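Local coordinates for protein signaling pathway modulator ZraP (Salmonella enterica subsp. enterica serovar Typhimurium, PDB 3LAY) that binds zinc in the periplasm and acts as a chaperone and regulatory modulator of the ZraSR envelope stress response, a system that contributes to antibiotic resistance, at residues 72-83 with 136-146. Numbering follows the deposited sequence.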
ATOM      1  N   GLN J  72      11.641  21.807  20.972  1.00 45.47           N
ATOM      2  CA  GLN J  72      12.297  20.540  20.800  1.00 43.61           C
ATOM      3  C   GLN J  72      12.464  20.146  19.353  1.00 41.87           C
ATOM      4  O   GLN J  72      13.503  19.593  18.998  1.00 42.24           O
ATOM      5  CB  GLN J  72      11.563  19.461  21.544  1.00 44.11           C
ATOM      6  CG  GLN J  72      11.695  19.532  23.046  1.00 44.73           C
ATOM      7  CD  GLN J  72      10.709  18.590  23.724  1.00 45.98           C
ATOM      8  OE1 GLN J  72       9.564  18.451  23.280  1.00 49.74           O
ATOM      9  NE2 GLN J  72      11.140  17.948  24.795  1.00 44.09           N
ATOM     10  N   GLN J  73      11.457  20.406  18.511  1.00 40.41           N
ATOM     11  CA  GLN J  73      11.547  20.031  17.068  1.00 38.84           C
ATOM     12  C   GLN J  73      12.807  20.625  16.455  1.00 36.60           C
ATOM     13  O   GLN J  73      13.497  19.972  15.677  1.00 35.66           O
ATOM     14  CB  GLN J  73      10.324  20.500  16.242  1.00 38.32           C
ATOM     15  CG  GLN J  73       9.073  19.615  16.256  1.00 40.67           C
ATOM     16  N   ALA J  74      13.091  21.868  16.847  1.00 34.90           N
ATOM     17  CA  ALA J  74      14.209  22.663  16.316  1.00 33.19           C
ATOM     18  C   ALA J  74      15.550  22.180  16.854  1.00 32.04           C
ATOM     19  O   ALA J  74      16.487  21.988  16.101  1.00 33.19           O
ATOM     20  CB  ALA J  74      13.985  24.172  16.598  1.00 30.70           C
ATOM     21  N   THR J  75      15.676  21.947  18.140  1.00 30.67           N
ATOM     22  CA  THR J  75      16.944  21.445  18.567  1.00 30.65           C
ATOM     23  C   THR J  75      17.221  20.121  17.841  1.00 31.88           C
ATOM     24  O   THR J  75      18.302  19.910  17.299  1.00 33.86           O
ATOM     25  CB  THR J  75      16.948  21.207  20.000  1.00 30.08           C
ATOM     26  OG1 THR J  75      16.570  22.409  20.627  1.00 28.73           O
ATOM     27  CG2 THR J  75      18.325  20.801  20.447  1.00 30.71           C
ATOM     28  N   ALA J  76      16.258  19.215  17.828  1.00 31.13           N
ATOM     29  CA  ALA J  76      16.501  17.966  17.140  1.00 31.71           C
ATOM     30  C   ALA J  76      16.956  18.244  15.696  1.00 31.80           C
ATOM     31  O   ALA J  76      17.955  17.667  15.231  1.00 32.45           O
ATOM     32  CB  ALA J  76      15.262  17.071  17.137  1.00 30.33           C
ATOM     33  N   GLN J  77      16.248  19.137  15.007  1.00 30.37           N
ATOM     34  CA  GLN J  77      16.543  19.387  13.616  1.00 29.64           C
ATOM     35  C   GLN J  77      17.958  19.853  13.479  1.00 29.10           C
ATOM     36  O   GLN J  77      18.669  19.407  12.591  1.00 27.15           O
ATOM     37  CB  GLN J  77      15.591  20.412  13.014  1.00 29.74           C
ATOM     38  CG  GLN J  77      15.999  20.886  11.620  1.00 31.28           C
ATOM     39  N   LYS J  78      18.386  20.722  14.392  1.00 28.73           N
ATOM     40  CA  LYS J  78      19.738  21.261  14.314  1.00 29.13           C
ATOM     41  C   LYS J  78      20.788  20.138  14.563  1.00 28.96           C
ATOM     42  O   LYS J  78      21.772  20.013  13.810  1.00 28.63           O
ATOM     43  CB  LYS J  78      19.915  22.435  15.286  1.00 28.57           C
ATOM     44  CG  LYS J  78      21.161  23.274  14.998  1.00 31.88           C
ATOM     45  CD  LYS J  78      21.578  24.159  16.226  1.00 37.25           C
ATOM     46  N   ILE J  79      20.566  19.310  15.589  1.00 27.57           N
ATOM     47  CA  ILE J  79      21.492  18.244  15.866  1.00 27.73           C
ATOM     48  C   ILE J  79      21.627  17.333  14.631  1.00 28.27           C
ATOM     49  O   ILE J  79      22.718  16.942  14.246  1.00 26.35           O
ATOM     50  CB  ILE J  79      21.076  17.483  17.142  1.00 29.44           C
ATOM     51  CG1 ILE J  79      21.270  18.393  18.385  1.00 27.42           C
ATOM     52  CG2 ILE J  79      21.870  16.154  17.302  1.00 25.29           C
ATOM     53  CD1 ILE J  79      20.543  17.915  19.662  1.00 24.21           C
ATOM     54  N   TYR J  80      20.517  17.053  13.975  1.00 29.48           N
ATOM     55  CA  TYR J  80      20.557  16.207  12.782  1.00 31.48           C
ATOM     56  C   TYR J  80      21.263  16.855  11.586  1.00 31.97           C
ATOM     57  O   TYR J  80      21.971  16.176  10.865  1.00 32.96           O
ATOM     58  CB  TYR J  80      19.155  15.710  12.393  1.00 30.87           C
ATOM     59  CG  TYR J  80      18.811  14.399  13.000  1.00 34.39           C
ATOM     60  CD1 TYR J  80      18.786  13.257  12.227  1.00 42.34           C
ATOM     61  CD2 TYR J  80      18.590  14.273  14.361  1.00 39.28           C
ATOM     62  CE1 TYR J  80      18.493  12.016  12.778  1.00 43.76           C
ATOM     63  CE2 TYR J  80      18.294  13.060  14.922  1.00 41.69           C
ATOM     64  CZ  TYR J  80      18.243  11.927  14.118  1.00 44.60           C
ATOM     65  OH  TYR J  80      17.962  10.699  14.652  1.00 47.48           O
ATOM     66  N   ASP J  81      21.060  18.145  11.371  1.00 32.61           N
ATOM     67  CA  ASP J  81      21.729  18.838  10.278  1.00 33.13           C
ATOM     68  C   ASP J  81      23.200  18.822  10.550  1.00 32.77           C
ATOM     69  O   ASP J  81      24.006  18.588   9.650  1.00 33.86           O
ATOM     70  CB  ASP J  81      21.265  20.313  10.124  1.00 32.95           C
ATOM     71  CG  ASP J  81      19.821  20.434   9.619  1.00 35.32           C
ATOM     72  OD1 ASP J  81      19.269  19.416   9.128  1.00 39.24           O
ATOM     73  OD2 ASP J  81      19.228  21.533   9.719  1.00 38.29           O
ATOM     74  N   ASP J  82      23.568  19.079  11.789  1.00 32.23           N
ATOM     75  CA  ASP J  82      24.967  19.104  12.091  1.00 32.00           C
ATOM     76  C   ASP J  82      25.563  17.795  11.733  1.00 30.81           C
ATOM     77  O   ASP J  82      26.583  17.743  11.056  1.00 29.58           O
ATOM     78  CB  ASP J  82      25.190  19.469  13.533  1.00 32.86           C
ATOM     79  CG  ASP J  82      24.952  20.937  13.777  1.00 33.87           C
ATOM     80  OD1 ASP J  82      24.819  21.670  12.752  1.00 32.23           O
ATOM     81  OD2 ASP J  82      24.918  21.348  14.970  1.00 33.17           O
ATOM     82  N   TYR J  83      24.880  16.738  12.143  1.00 31.15           N
ATOM     83  CA  TYR J  83      25.319  15.376  11.870  1.00 30.83           C
ATOM     84  C   TYR J  83      25.398  15.099  10.369  1.00 30.25           C
ATOM     85  O   TYR J  83      26.373  14.520   9.891  1.00 30.36           O
ATOM     86  CB  TYR J  83      24.413  14.373  12.583  1.00 30.20           C
ATOM     87  CG  TYR J  83      24.508  13.001  12.004  1.00 34.18           C
ATOM     88  CD1 TYR J  83      25.567  12.144  12.323  1.00 34.68           C
ATOM     89  CD2 TYR J  83      23.527  12.536  11.117  1.00 33.04           C
ATOM     90  CE1 TYR J  83      25.648  10.882  11.761  1.00 33.02           C
ATOM     91  CE2 TYR J  83      23.605  11.302  10.571  1.00 28.70           C
ATOM     92  CZ  TYR J  83      24.658  10.472  10.888  1.00 34.27           C
ATOM     93  OH  TYR J  83      24.713   9.228  10.287  1.00 39.31           O
ATOM     94  N   ARG J 136      25.764  11.935  17.989  1.00 25.09           N
ATOM     95  CA  ARG J 136      24.478  12.519  17.739  1.00 26.48           C
ATOM     96  C   ARG J 136      23.419  12.041  18.711  1.00 27.56           C
ATOM     97  O   ARG J 136      22.683  12.859  19.272  1.00 27.57           O
ATOM     98  CB  ARG J 136      24.041  12.155  16.359  1.00 27.58           C
ATOM     99  CG  ARG J 136      22.872  12.889  15.893  1.00 29.90           C
ATOM    100  CD  ARG J 136      22.268  12.166  14.730  1.00 32.49           C
ATOM    101  NE  ARG J 136      21.749  10.855  15.131  1.00 33.86           N
ATOM    102  CZ  ARG J 136      21.546   9.861  14.275  1.00 37.79           C
ATOM    103  NH1 ARG J 136      21.859  10.043  12.994  1.00 39.31           N
ATOM    104  NH2 ARG J 136      21.076   8.675  14.685  1.00 36.82           N
ATOM    105  N   ASP J 137      23.339  10.725  18.944  1.00 27.80           N
ATOM    106  CA  ASP J 137      22.316  10.212  19.850  1.00 27.61           C
ATOM    107  C   ASP J 137      22.539  10.768  21.253  1.00 29.00           C
ATOM    108  O   ASP J 137      21.562  11.109  21.962  1.00 28.42           O
ATOM    109  CB  ASP J 137      22.311   8.706  19.883  1.00 28.01           C
ATOM    110  CG  ASP J 137      22.024   8.065  18.519  1.00 30.53           C
ATOM    111  OD1 ASP J 137      21.254   8.628  17.743  1.00 35.85           O
ATOM    112  OD2 ASP J 137      22.562   6.971  18.237  1.00 33.38           O
ATOM    113  N   VAL J 138      23.816  10.878  21.648  1.00 28.80           N
ATOM    114  CA  VAL J 138      24.167  11.394  22.962  1.00 28.54           C
ATOM    115  C   VAL J 138      23.792  12.881  23.069  1.00 31.23           C
ATOM    116  O   VAL J 138      23.325  13.369  24.114  1.00 31.36           O
ATOM    117  CB  VAL J 138      25.682  11.255  23.211  1.00 28.73           C
ATOM    118  CG1 VAL J 138      26.083  12.067  24.389  1.00 17.58           C
ATOM    119  CG2 VAL J 138      26.059   9.793  23.356  1.00 24.46           C
ATOM    120  N   ALA J 139      24.028  13.603  21.983  1.00 32.85           N
ATOM    121  CA  ALA J 139      23.677  15.007  21.944  1.00 34.16           C
ATOM    122  C   ALA J 139      22.179  15.093  22.215  1.00 35.07           C
ATOM    123  O   ALA J 139      21.749  15.777  23.174  1.00 36.36           O
ATOM    124  CB  ALA J 139      24.011  15.604  20.597  1.00 33.93           C
ATOM    125  N   MET J 140      21.398  14.374  21.392  1.00 34.14           N
ATOM    126  CA  MET J 140      19.942  14.334  21.528  1.00 33.81           C
ATOM    127  C   MET J 140      19.538  14.058  22.961  1.00 34.26           C
ATOM    128  O   MET J 140      18.718  14.798  23.522  1.00 33.40           O
ATOM    129  CB  MET J 140      19.330  13.245  20.643  1.00 33.98           C
ATOM    130  CG  MET J 140      19.405  13.524  19.174  1.00 36.35           C
ATOM    131  SD  MET J 140      18.214  14.745  18.614  1.00 39.68           S
ATOM    132  CE  MET J 140      16.708  13.786  18.442  1.00 38.02           C
ATOM    133  N   ALA J 141      20.109  13.001  23.563  1.00 34.41           N
ATOM    134  CA  ALA J 141      19.756  12.639  24.956  1.00 34.45           C
ATOM    135  C   ALA J 141      20.082  13.780  25.891  1.00 33.69           C
ATOM    136  O   ALA J 141      19.285  14.111  26.767  1.00 34.23           O
ATOM    137  CB  ALA J 141      20.474  11.350  25.427  1.00 34.35           C
ATOM    138  N   GLN J 142      21.233  14.400  25.691  1.00 32.23           N
ATOM    139  CA  GLN J 142      21.604  15.496  26.560  1.00 32.53           C
ATOM    140  C   GLN J 142      20.696  16.710  26.409  1.00 33.28           C
ATOM    141  O   GLN J 142      20.656  17.542  27.294  1.00 32.48           O
ATOM    142  CB  GLN J 142      23.077  15.889  26.368  1.00 32.38           C
ATOM    143  CG  GLN J 142      24.050  14.940  27.011  1.00 27.01           C
ATOM    144  CD  GLN J 142      25.460  15.288  26.689  1.00 28.40           C
ATOM    145  OE1 GLN J 142      25.772  15.650  25.546  1.00 33.32           O
ATOM    146  NE2 GLN J 142      26.347  15.166  27.669  1.00 25.27           N
ATOM    147  N   ALA J 143      19.970  16.828  25.295  1.00 35.10           N
ATOM    148  CA  ALA J 143      19.029  17.965  25.129  1.00 35.52           C
ATOM    149  C   ALA J 143      17.634  17.649  25.649  1.00 37.14           C
ATOM    150  O   ALA J 143      16.762  18.458  25.555  1.00 37.55           O
ATOM    151  CB  ALA J 143      18.966  18.434  23.707  1.00 34.97           C
ATOM    152  N   GLY J 144      17.420  16.478  26.213  1.00 39.97           N
ATOM    153  CA  GLY J 144      16.132  16.179  26.770  1.00 43.21           C
ATOM    154  C   GLY J 144      15.136  15.845  25.693  1.00 47.37           C
ATOM    155  O   GLY J 144      13.949  15.898  25.914  1.00 47.71           O
ATOM    156  N   ILE J 145      15.611  15.469  24.522  1.00 52.73           N
ATOM    157  CA  ILE J 145      14.709  15.160  23.436  1.00 57.03           C
ATOM    158  C   ILE J 145      14.327  13.694  23.424  1.00 60.64           C
ATOM    159  O   ILE J 145      15.182  12.838  23.257  1.00 60.02           O
ATOM    160  CB  ILE J 145      15.317  15.565  22.108  1.00 57.98           C
ATOM    161  CG1 ILE J 145      15.488  17.072  22.098  1.00 58.42           C
ATOM    162  CG2 ILE J 145      14.429  15.177  21.003  1.00 58.18           C
ATOM    163  CD1 ILE J 145      15.999  17.583  20.841  1.00 62.66           C
ATOM    164  N   PRO J 146      13.017  13.408  23.596  1.00 65.94           N
ATOM    165  CA  PRO J 146      12.354  12.091  23.662  1.00 68.20           C
ATOM    166  C   PRO J 146      12.837  11.002  22.742  1.00 70.49           C
ATOM    167  O   PRO J 146      12.973  11.211  21.518  1.00 72.57           O
ATOM    168  CB  PRO J 146      10.917  12.403  23.259  1.00 67.94           C
ATOM    169  CG  PRO J 146      10.664  13.743  23.802  1.00 68.59           C
ATOM    170  CD  PRO J 146      12.024  14.487  23.774  1.00 67.55           C
TER
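R136 reaches from helix 112-142 into the space between Y80 and Y83 of helix 70-106 and meets both aromatic rings. Its guanidinium lies almost flat on Y80, the planes only 10° apart, while CD sits over the centre of the same ring in a CH-pi contact. Against Y83 the guanidinium is steeply inclined and NH1 points at the ring face, a cation-pi contact with CZ 4.5 Å from the centroid of the Y83 ring. CG leaves anti to the backbone N (chi1 -169°), and a bend at chi3 (65°) turns the head group between the rings. D137, the next residue, helps hold the guanidinium in this orientation: OD1 of D137 accepts NH2 of R136 at 3.1 Å in a salt bridge, and OD2 of D137 is hydrogen-bonded to OH of Y101 of a second subunit, so the intrasubunit stack is linked to the oligomer interface.

The apolar packing continues from here toward the chain ends. I79 sets its CG2 3.7 Å from CG of R136 and also covers A139 and M140. The folded side chain of M140 brings SD to the edge of the Y80 ring in a Met-aromatic contact, with CE of M140 3.9 Å from CE2 of Y80 and 3.8 Å from CB of A76. Beyond it, the buried I145 lays CD1 against T75 and A76, 3.8 Å from CB of A76.

At the far end the contact is looser: A143 and G144 are solvent-exposed, P146 is poorly ordered, and NE2 of Q72 merely approaches CD of P146. No hydrogen bond joins the two segments. A Schellman motif, with G144 at positive phi, ends helix 112-142 and turns I145 back onto the partner helix at the open end of an antiparallel alpha-helical hairpin, the subunit fold of this decameric barrel.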